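Coclaurine N-methyltransferase (Coptis japonica, PDB 6GKZ) catalyses transfer of a methyl group from S-adenosyl-L-methionine to the ring nitrogen of coclaurine and related tetrahydroisoquinolines in alkaloid biosynthesis. Local coordinates at residues N89-C94 and I109-L114; S126-G131 and D192-I197; V196-E201 and F224-C229. All coordinates share one frame; numbering follows the deposited sequence.

Interaction 1 of 3, residues N89-C94 and I109-L114; sequences NLKGSC and IAMLDL. With SAH (S-adenosyl-L-homocysteine), chain E.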
# COMPACT_ATOMS: atom_id res chain seq x y z
N ASN A 89 22.86 -10.13 -22.64
CA ASN A 89 21.58 -10.79 -22.40
C ASN A 89 20.44 -10.09 -23.12
O ASN A 89 19.32 -10.60 -23.16
CB ASN A 89 21.30 -10.86 -20.90
CG ASN A 89 22.31 -11.70 -20.14
OD1 ASN A 89 22.20 -12.92 -20.07
ND2 ASN A 89 23.32 -11.03 -19.58
N LEU A 90 20.72 -8.91 -23.68
CA LEU A 90 19.69 -8.09 -24.32
C LEU A 90 18.49 -7.89 -23.41
O LEU A 90 17.34 -7.93 -23.85
CB LEU A 90 19.22 -8.72 -25.65
CG LEU A 90 20.31 -9.17 -26.62
CD1 LEU A 90 19.73 -9.66 -27.97
CD2 LEU A 90 21.35 -8.09 -26.83
N LYS A 91 18.78 -7.67 -22.13
CA LYS A 91 17.74 -7.32 -21.16
C LYS A 91 17.31 -5.86 -21.35
O LYS A 91 18.03 -4.92 -20.99
CB LYS A 91 18.23 -7.55 -19.72
CG LYS A 91 17.11 -7.53 -18.67
CD LYS A 91 17.64 -7.83 -17.27
CE LYS A 91 16.51 -8.09 -16.27
NZ LYS A 91 15.50 -6.97 -16.11
N GLY A 92 16.13 -5.67 -21.93
CA GLY A 92 15.60 -4.34 -22.16
C GLY A 92 14.68 -3.96 -21.02
O GLY A 92 13.50 -3.70 -21.22
N SER A 93 15.25 -3.96 -19.82
CA SER A 93 14.55 -3.53 -18.61
C SER A 93 15.58 -3.32 -17.50
O SER A 93 16.78 -3.44 -17.75
CB SER A 93 13.50 -4.56 -18.19
OG SER A 93 14.06 -5.87 -18.08
N CYS A 94 15.13 -3.02 -16.29
CA CYS A 94 16.03 -2.66 -15.20
C CYS A 94 17.09 -3.74 -14.94
O CYS A 94 16.79 -4.94 -14.94
CB CYS A 94 15.24 -2.39 -13.92
SG CYS A 94 16.17 -1.51 -12.63
N ILE A 109 22.90 -10.07 -15.26
CA ILE A 109 22.97 -11.36 -14.58
C ILE A 109 22.42 -11.27 -13.16
O ILE A 109 21.46 -11.98 -12.78
CB ILE A 109 24.42 -11.90 -14.51
CG1 ILE A 109 25.00 -12.07 -15.91
CG2 ILE A 109 24.47 -13.21 -13.72
CD1 ILE A 109 24.09 -12.84 -16.84
N ALA A 110 23.03 -10.39 -12.38
CA ALA A 110 22.63 -10.17 -11.01
C ALA A 110 21.12 -9.96 -10.89
O ALA A 110 20.49 -10.49 -9.98
CB ALA A 110 23.38 -8.99 -10.43
N MSE A 111 20.54 -9.20 -11.83
CA MSE A 111 19.11 -8.91 -11.79
C MSE A 111 18.29 -10.16 -12.13
O MSE A 111 17.29 -10.48 -11.49
CB MSE A 111 18.76 -7.77 -12.76
CG MSE A 111 17.27 -7.37 -12.75
SE MSE A 111 16.58 -6.79 -10.98
CE MSE A 111 16.58 -4.83 -11.21
N LEU A 112 18.74 -10.88 -13.15
CA LEU A 112 18.12 -12.12 -13.55
C LEU A 112 18.14 -13.18 -12.44
O LEU A 112 17.16 -13.89 -12.25
CB LEU A 112 18.82 -12.64 -14.80
CG LEU A 112 18.54 -11.83 -16.07
CD1 LEU A 112 19.41 -12.32 -17.19
CD2 LEU A 112 17.06 -11.92 -16.47
N ASP A 113 19.26 -13.26 -11.71
CA ASP A 113 19.39 -14.18 -10.59
C ASP A 113 18.49 -13.77 -9.43
O ASP A 113 17.99 -14.61 -8.67
CB ASP A 113 20.84 -14.23 -10.10
CG ASP A 113 21.77 -15.01 -11.03
OD1 ASP A 113 21.28 -15.87 -11.80
OD2 ASP A 113 23.00 -14.76 -10.98
N LEU A 114 18.29 -12.47 -9.29
CA LEU A 114 17.41 -11.97 -8.24
C LEU A 114 15.97 -12.37 -8.55
O LEU A 114 15.22 -12.76 -7.64
CB LEU A 114 17.55 -10.47 -8.12
CG LEU A 114 16.79 -9.84 -6.97
CD1 LEU A 114 17.30 -10.43 -5.65
CD2 LEU A 114 16.96 -8.32 -7.01
N SAH E . 10.39 -8.52 -19.76
CA SAH E . 11.16 -8.14 -20.94
CB SAH E . 10.34 -7.22 -21.86
CG SAH E . 9.51 -6.12 -21.20
SD SAH E . 9.21 -4.74 -22.33
C SAH E . 12.51 -7.50 -20.59
O SAH E . 13.45 -7.48 -21.40
OXT SAH E . 12.69 -6.99 -19.49
C5' SAH E . 7.48 -5.15 -22.72
C4' SAH E . 7.42 -6.38 -23.63
O4' SAH E . 6.16 -6.98 -23.53
C3' SAH E . 7.66 -6.14 -25.11
O3' SAH E . 9.03 -6.28 -25.42
C2' SAH E . 6.86 -7.23 -25.79
O2' SAH E . 7.72 -8.32 -26.12
C1' SAH E . 5.86 -7.65 -24.73
N9 SAH E . 4.49 -7.23 -25.01
C8 SAH E . 4.00 -5.94 -24.96
N7 SAH E . 2.68 -5.99 -25.25
C5 SAH E . 2.34 -7.30 -25.46
C6 SAH E . 1.15 -7.93 -25.78
N6 SAH E . 0.04 -7.23 -25.93
N1 SAH E . 1.13 -9.30 -25.92
C2 SAH E . 2.28 -10.04 -25.76
N3 SAH E . 3.47 -9.41 -25.44
C4 SAH E . 3.48 -8.07 -25.29

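Interaction 2 of 3, residues S126-G131 and D192-I197; sequences SVLDLG and DRILVI. With SAH (S-adenosyl-L-homocysteine), chain E.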
# COMPACT_ATOMS: atom_id res chain seq x y z
N SER A 126 7.44 -25.83 -14.39
CA SER A 126 7.03 -25.14 -15.62
C SER A 126 7.07 -23.62 -15.38
O SER A 126 6.62 -23.14 -14.34
CB SER A 126 5.64 -25.58 -16.05
OG SER A 126 4.74 -25.52 -14.94
N VAL A 127 7.62 -22.87 -16.33
CA VAL A 127 7.85 -21.44 -16.14
C VAL A 127 7.34 -20.65 -17.34
O VAL A 127 7.66 -20.96 -18.48
CB VAL A 127 9.34 -21.15 -15.90
CG1 VAL A 127 9.58 -19.67 -15.60
CG2 VAL A 127 9.86 -22.02 -14.77
N LEU A 128 6.53 -19.63 -17.06
CA LEU A 128 5.98 -18.76 -18.09
C LEU A 128 6.56 -17.35 -18.01
O LEU A 128 6.39 -16.64 -17.00
CB LEU A 128 4.47 -18.67 -17.97
CG LEU A 128 3.86 -17.81 -19.07
CD1 LEU A 128 4.01 -18.60 -20.34
CD2 LEU A 128 2.39 -17.50 -18.77
N ASP A 129 7.25 -16.93 -19.06
CA ASP A 129 7.79 -15.59 -19.14
C ASP A 129 6.86 -14.73 -20.01
O ASP A 129 6.93 -14.79 -21.24
CB ASP A 129 9.22 -15.62 -19.71
CG ASP A 129 9.87 -14.25 -19.76
OD1 ASP A 129 9.33 -13.31 -19.13
OD2 ASP A 129 10.92 -14.12 -20.44
N LEU A 130 5.97 -13.97 -19.38
CA LEU A 130 4.96 -13.19 -20.11
C LEU A 130 5.50 -11.86 -20.57
O LEU A 130 5.84 -11.02 -19.74
CB LEU A 130 3.73 -12.94 -19.26
CG LEU A 130 2.66 -14.00 -19.15
CD1 LEU A 130 1.54 -13.41 -18.34
CD2 LEU A 130 2.18 -14.39 -20.54
N GLY A 131 5.54 -11.64 -21.88
CA GLY A 131 6.12 -10.42 -22.41
C GLY A 131 7.63 -10.49 -22.26
O GLY A 131 8.21 -9.82 -21.40
N ASP A 192 3.68 -23.63 -13.02
CA ASP A 192 4.06 -23.52 -11.62
C ASP A 192 4.54 -22.11 -11.28
O ASP A 192 4.39 -21.64 -10.14
CB ASP A 192 5.16 -24.54 -11.30
CG ASP A 192 4.70 -25.96 -11.56
OD1 ASP A 192 3.56 -26.29 -11.14
OD2 ASP A 192 5.46 -26.74 -12.21
N ARG A 193 5.11 -21.42 -12.26
CA ARG A 193 5.56 -20.06 -12.01
C ARG A 193 5.49 -19.18 -13.23
O ARG A 193 5.79 -19.59 -14.35
CB ARG A 193 6.98 -20.06 -11.41
CG ARG A 193 6.90 -20.09 -9.87
CD ARG A 193 8.24 -20.23 -9.26
NE ARG A 193 8.31 -20.69 -7.87
CZ ARG A 193 7.47 -21.52 -7.25
NH1 ARG A 193 6.39 -22.02 -7.84
NH2 ARG A 193 7.74 -21.85 -6.00
N ILE A 194 5.07 -17.94 -12.99
CA ILE A 194 4.84 -16.98 -14.05
C ILE A 194 5.62 -15.73 -13.73
O ILE A 194 5.52 -15.19 -12.63
CB ILE A 194 3.35 -16.65 -14.20
CG1 ILE A 194 2.55 -17.94 -14.40
CG2 ILE A 194 3.16 -15.67 -15.34
CD1 ILE A 194 1.12 -17.75 -14.82
N LEU A 195 6.39 -15.28 -14.71
CA LEU A 195 7.21 -14.10 -14.50
C LEU A 195 6.76 -12.99 -15.46
O LEU A 195 6.68 -13.21 -16.66
CB LEU A 195 8.69 -14.44 -14.70
CG LEU A 195 9.49 -15.14 -13.60
CD1 LEU A 195 8.75 -16.31 -13.03
CD2 LEU A 195 10.76 -15.63 -14.19
N VAL A 196 6.44 -11.82 -14.89
CA VAL A 196 6.04 -10.64 -15.66
C VAL A 196 7.01 -9.48 -15.39
O VAL A 196 6.94 -8.84 -14.34
CB VAL A 196 4.61 -10.16 -15.31
CG1 VAL A 196 4.25 -8.90 -16.08
CG2 VAL A 196 3.56 -11.25 -15.54
N ILE A 197 7.91 -9.20 -16.32
CA ILE A 197 8.88 -8.14 -16.09
C ILE A 197 8.51 -6.89 -16.89
O ILE A 197 8.75 -6.83 -18.11
CB ILE A 197 10.33 -8.59 -16.44
CG1 ILE A 197 10.70 -9.89 -15.72
CG2 ILE A 197 11.35 -7.49 -16.11
CD1 ILE A 197 10.41 -9.90 -14.26
N SAH E . 10.39 -8.52 -19.76
CA SAH E . 11.16 -8.14 -20.94
CB SAH E . 10.34 -7.22 -21.86
CG SAH E . 9.51 -6.12 -21.20
SD SAH E . 9.21 -4.74 -22.33
C SAH E . 12.51 -7.50 -20.59
O SAH E . 13.45 -7.48 -21.40
OXT SAH E . 12.69 -6.99 -19.49
C5' SAH E . 7.48 -5.15 -22.72
C4' SAH E . 7.42 -6.38 -23.63
O4' SAH E . 6.16 -6.98 -23.53
C3' SAH E . 7.66 -6.14 -25.11
O3' SAH E . 9.03 -6.28 -25.42
C2' SAH E . 6.86 -7.23 -25.79
O2' SAH E . 7.72 -8.32 -26.12
C1' SAH E . 5.86 -7.65 -24.73
N9 SAH E . 4.49 -7.23 -25.01
C8 SAH E . 4.00 -5.94 -24.96
N7 SAH E . 2.68 -5.99 -25.25
C5 SAH E . 2.34 -7.30 -25.46
C6 SAH E . 1.15 -7.93 -25.78
N6 SAH E . 0.04 -7.23 -25.93
N1 SAH E . 1.13 -9.30 -25.92
C2 SAH E . 2.28 -10.04 -25.76
N3 SAH E . 3.47 -9.41 -25.44
C4 SAH E . 3.48 -8.07 -25.29
O HOH W 1 8.03 -10.86 -18.68

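Interaction 3 of 3, residues V196-E201 and F224-C229; sequences VIELFE and FLEHIC. With SAH (S-adenosyl-L-homocysteine), chain E.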
# COMPACT_ATOMS: atom_id res chain seq x y z
N VAL A 196 6.44 -11.82 -14.89
CA VAL A 196 6.04 -10.64 -15.66
C VAL A 196 7.01 -9.48 -15.39
O VAL A 196 6.94 -8.84 -14.34
CB VAL A 196 4.61 -10.16 -15.31
CG1 VAL A 196 4.25 -8.90 -16.08
CG2 VAL A 196 3.56 -11.25 -15.54
N ILE A 197 7.91 -9.20 -16.32
CA ILE A 197 8.88 -8.14 -16.09
C ILE A 197 8.51 -6.89 -16.89
O ILE A 197 8.75 -6.83 -18.11
CB ILE A 197 10.33 -8.59 -16.44
CG1 ILE A 197 10.70 -9.89 -15.72
CG2 ILE A 197 11.35 -7.49 -16.11
CD1 ILE A 197 10.41 -9.90 -14.26
N GLU A 198 7.92 -5.91 -16.21
CA GLU A 198 7.64 -4.59 -16.79
C GLU A 198 6.71 -4.62 -18.01
O GLU A 198 6.87 -3.85 -18.94
CB GLU A 198 8.95 -3.89 -17.16
CG GLU A 198 9.79 -3.52 -15.94
CD GLU A 198 11.08 -2.81 -16.29
OE1 GLU A 198 11.05 -1.86 -17.10
OE2 GLU A 198 12.14 -3.19 -15.75
N LEU A 199 5.70 -5.49 -17.96
CA LEU A 199 4.66 -5.53 -18.97
C LEU A 199 3.39 -4.72 -18.59
O LEU A 199 2.72 -4.14 -19.46
CB LEU A 199 4.28 -6.98 -19.25
CG LEU A 199 3.16 -7.17 -20.26
CD1 LEU A 199 3.71 -7.03 -21.67
CD2 LEU A 199 2.51 -8.51 -20.05
N PHE A 200 3.07 -4.67 -17.30
CA PHE A 200 1.81 -4.07 -16.84
C PHE A 200 1.72 -2.57 -17.10
O PHE A 200 0.62 -2.03 -17.12
CB PHE A 200 1.58 -4.32 -15.35
CG PHE A 200 1.09 -5.71 -15.02
CD1 PHE A 200 1.31 -6.78 -15.88
CD2 PHE A 200 0.40 -5.95 -13.83
CE1 PHE A 200 0.85 -8.05 -15.57
CE2 PHE A 200 -0.06 -7.23 -13.51
CZ PHE A 200 0.17 -8.28 -14.38
N GLU A 201 2.85 -1.90 -17.28
CA GLU A 201 2.85 -0.46 -17.53
C GLU A 201 2.19 -0.14 -18.88
O GLU A 201 1.76 1.00 -19.12
CB GLU A 201 4.27 0.10 -17.50
CG GLU A 201 5.01 -0.03 -16.15
CD GLU A 201 5.71 -1.38 -15.97
OE1 GLU A 201 5.15 -2.41 -16.40
OE2 GLU A 201 6.83 -1.42 -15.40
N PHE A 224 5.37 -13.77 -10.18
CA PHE A 224 6.32 -12.73 -9.82
C PHE A 224 6.26 -11.57 -10.82
O PHE A 224 6.39 -11.76 -12.03
CB PHE A 224 7.75 -13.27 -9.73
CG PHE A 224 8.77 -12.21 -9.43
CD1 PHE A 224 9.01 -11.80 -8.12
CD2 PHE A 224 9.50 -11.61 -10.45
CE1 PHE A 224 9.96 -10.82 -7.84
CE2 PHE A 224 10.45 -10.62 -10.17
CZ PHE A 224 10.68 -10.22 -8.87
N LEU A 225 6.09 -10.38 -10.28
CA LEU A 225 5.95 -9.18 -11.07
C LEU A 225 7.02 -8.15 -10.73
O LEU A 225 7.26 -7.85 -9.55
CB LEU A 225 4.56 -8.60 -10.83
CG LEU A 225 4.34 -7.15 -11.25
CD1 LEU A 225 4.10 -7.08 -12.74
CD2 LEU A 225 3.16 -6.59 -10.47
N GLU A 226 7.68 -7.60 -11.75
CA GLU A 226 8.46 -6.37 -11.56
C GLU A 226 7.77 -5.21 -12.25
O GLU A 226 7.35 -5.33 -13.41
CB GLU A 226 9.89 -6.51 -12.09
CG GLU A 226 10.63 -5.16 -12.21
CD GLU A 226 12.08 -5.32 -12.65
OE1 GLU A 226 12.90 -5.81 -11.86
OE2 GLU A 226 12.39 -4.95 -13.80
N HIS A 227 7.64 -4.08 -11.57
CA HIS A 227 7.20 -2.89 -12.30
C HIS A 227 7.83 -1.59 -11.81
O HIS A 227 8.22 -1.46 -10.65
CB HIS A 227 5.68 -2.78 -12.24
CG HIS A 227 5.15 -2.58 -10.86
ND1 HIS A 227 4.89 -1.33 -10.33
CD2 HIS A 227 4.82 -3.47 -9.89
CE1 HIS A 227 4.43 -1.46 -9.10
NE2 HIS A 227 4.38 -2.75 -8.81
N ILE A 228 7.95 -0.62 -12.73
CA ILE A 228 8.42 0.70 -12.35
C ILE A 228 7.29 1.40 -11.63
O ILE A 228 6.13 0.98 -11.73
CB ILE A 228 8.88 1.54 -13.55
CG1 ILE A 228 7.73 1.72 -14.54
CG2 ILE A 228 10.10 0.91 -14.21
CD1 ILE A 228 7.82 2.97 -15.37
N CYS A 229 7.60 2.47 -10.91
CA CYS A 229 6.59 3.07 -10.08
C CYS A 229 7.11 4.35 -9.51
O CYS A 229 8.29 4.64 -9.63
CB CYS A 229 6.19 2.12 -8.93
SG CYS A 229 7.50 1.80 -7.70
N SAH E . 10.39 -8.52 -19.76
CA SAH E . 11.16 -8.14 -20.94
CB SAH E . 10.34 -7.22 -21.86
CG SAH E . 9.51 -6.12 -21.20
SD SAH E . 9.21 -4.74 -22.33
C SAH E . 12.51 -7.50 -20.59
O SAH E . 13.45 -7.48 -21.40
OXT SAH E . 12.69 -6.99 -19.49
C5' SAH E . 7.48 -5.15 -22.72
C4' SAH E . 7.42 -6.38 -23.63
O4' SAH E . 6.16 -6.98 -23.53
C3' SAH E . 7.66 -6.14 -25.11
O3' SAH E . 9.03 -6.28 -25.42
C2' SAH E . 6.86 -7.23 -25.79
O2' SAH E . 7.72 -8.32 -26.12
C1' SAH E . 5.86 -7.65 -24.73
N9 SAH E . 4.49 -7.23 -25.01
C8 SAH E . 4.00 -5.94 -24.96
N7 SAH E . 2.68 -5.99 -25.25
C5 SAH E . 2.34 -7.30 -25.46
C6 SAH E . 1.15 -7.93 -25.78
N6 SAH E . 0.04 -7.23 -25.93
N1 SAH E . 1.13 -9.30 -25.92
C2 SAH E . 2.28 -10.04 -25.76
N3 SAH E . 3.47 -9.41 -25.44
C4 SAH E . 3.48 -8.07 -25.29
O HOH W 2 4.79 -4.69 -15.07

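Interaction 1 of 3, residues N89-C94 and I109-L114
Lys-91 lies against the side chains of both Met-111 and Leu-112, and through it the loop 89-94 packs on helix 104-118. CG of the lysine stands opposite the backbone N (chi1 -166°), and the chain runs out straight until it bends at its last torsion. The methylene CE does the touching. It reaches CG of Met-111, a selenomethionine, at 3.7 Å with the two chains at about a right angle, and CD2 of Leu-112 at 3.9 Å, where the chains run past each other in opposite senses. The bend carries NZ back to its own loop, where it donates to Cys-94 O at 2.7 Å, tilted 22° from the carbonyl plane. Tyr-115 OH is a further partner of NZ, so the buried ammonium is tied into both the loop and the helix while its aliphatic part supplies the packing.

Met-111 CG, anti to the backbone N, lies 3.3 Å from Cys-94 O; the bends at chi2 and chi3 then bring the terminal CE to Cys-94 SG at 3.6 Å. At the other end of the loop Asn-89 crosses Ile-109 at about a right angle, the amide ND2 lying 3.4 Å from the methyl CD1. This is van der Waals contact only; the polar partner of ND2 is Glu-108 of the same helix, whose other carboxylate oxygen accepts from Lys-91 N.

No hydrogen bond joins the two segments themselves; they meet through side-chain packing, with polar ties from Glu-108 and Tyr-115. Gly-92 sits at the centre of an inverse gamma turn, from which its N gives a weak bond to the carboxylate O of SAH at 3.3 Å. The arrangement is an SAH-binding loop backed by a helix, at the amino-acid end of the S-adenosyl-L-homocysteine site.

Interaction 2 of 3, residues S126-G131 and D192-I197
Ser-126 and Asp-192 lock the outer end of this parallel strand pair. Ser-126 N gives a nearly straight bond (169°) to Asp-192 OD2 at 3.1 Å, on the anti side, tilted out of the carboxylate plane, and Ser-126 OG adds a weak one to the same oxygen. In return OG accepts from Asp-192 N at 2.9 Å. Asp-192 OD1 is taken by Ser-218 OG. Inward, backbone bonds continue the ladder, the shortest from Leu-195 N to Leu-128 O at 2.7 Å. Beyond Leu-130 the strands part, and a water accepts from Ile-197 N and lies 2.8 Å from Asp-129 OD1, to which it may donate. Gly-131 O and Ile-197 O then both accept from the amino N of SAH, at 3.0 and 2.9 Å.

On one face Leu-128 and Ile-194 lie side by side, CD2 to CG2 at 4.0 Å, and Leu-130 CD1 bridges Ile-194 and Val-196. The other face has a looser touch of Val-127 on Leu-195.

Helix 136-144 packs over Asp-129, Leu-195 and Ile-197, while strands 149-154 and 221-230 flank the pair, as expected at the centre of a Rossmann-like methyltransferase sheet.

Interaction 3 of 3, residues V196-E201 and F224-C229
Leu-225 packs against both Val-196 and Phe-200 in the compact part of this contact. Its methyl CD1 sits over the Phe-200 ring, 4.0 Å from the centroid and 10° off the normal, a CH-pi contact, and the same methyl meets Val-196 CG1 at 3.8 Å. Backbone bonds hold the parallel strands here: Val-196 N to Phe-224 O at 2.9 Å and Glu-226 N to Val-196 O. On the opposite face Ile-197 brings its CD1 to the edge of the Phe-224 ring.

The pairing ends at Glu-198, whose positive phi of 61° turns the chain out of the strand after one last bond from its N to Glu-226 O. In the opened part a water takes over, accepting from Phe-200 N and donating to Glu-226 O and to Glu-201 OE1. Glu-201, folded back at chi2, offers its other oxygen to strand 221-230: Ile-228 N reaches OE2 at 3.0 Å from above the carboxylate plane, 36° out of it. CG of the same glutamate lies 3.6 Å from Ile-228 CG1.

Glu-198 and Glu-226 point the same way, side by side, with Glu-198 OE2 only 2.6 Å from Glu-226 OE2. Cys-94 N donates to Glu-198 OE2, while His-346 and Tyr-115 bind Glu-226 OE1. Glu-198 OE1 lies 6.2 Å from SD of SAH. The chemistry implies a buried pair of carboxyl groups, each held by further partners, close to where the methyl group would be carried, consistent with a place in the active site.

In the fold
All three interactions touch SAH, chiefly at its amino-acid end, with Leu-199 of interaction 3 reaching the ribose. Interactions 2 and 3 share Val-196 and Ile-197 of the central strand, their centres about 12 Å apart, and Ile-194 O lies 2.8 Å from Phe-224 N, a probable hydrogen bond that continues the sheet from one to the other. Interaction 1, centred about 15 Å from interaction 2 and 13 Å from interaction 3, brings the loop 89-94 against the strand ends: Cys-94 N lies 3.0 Å from Glu-198 OE2. Loop and strand ends thus meet the carboxylate and amino group of SAH, whereas Gln-159, Asp-181 and Ile-182, outside all three, bind SAH as well.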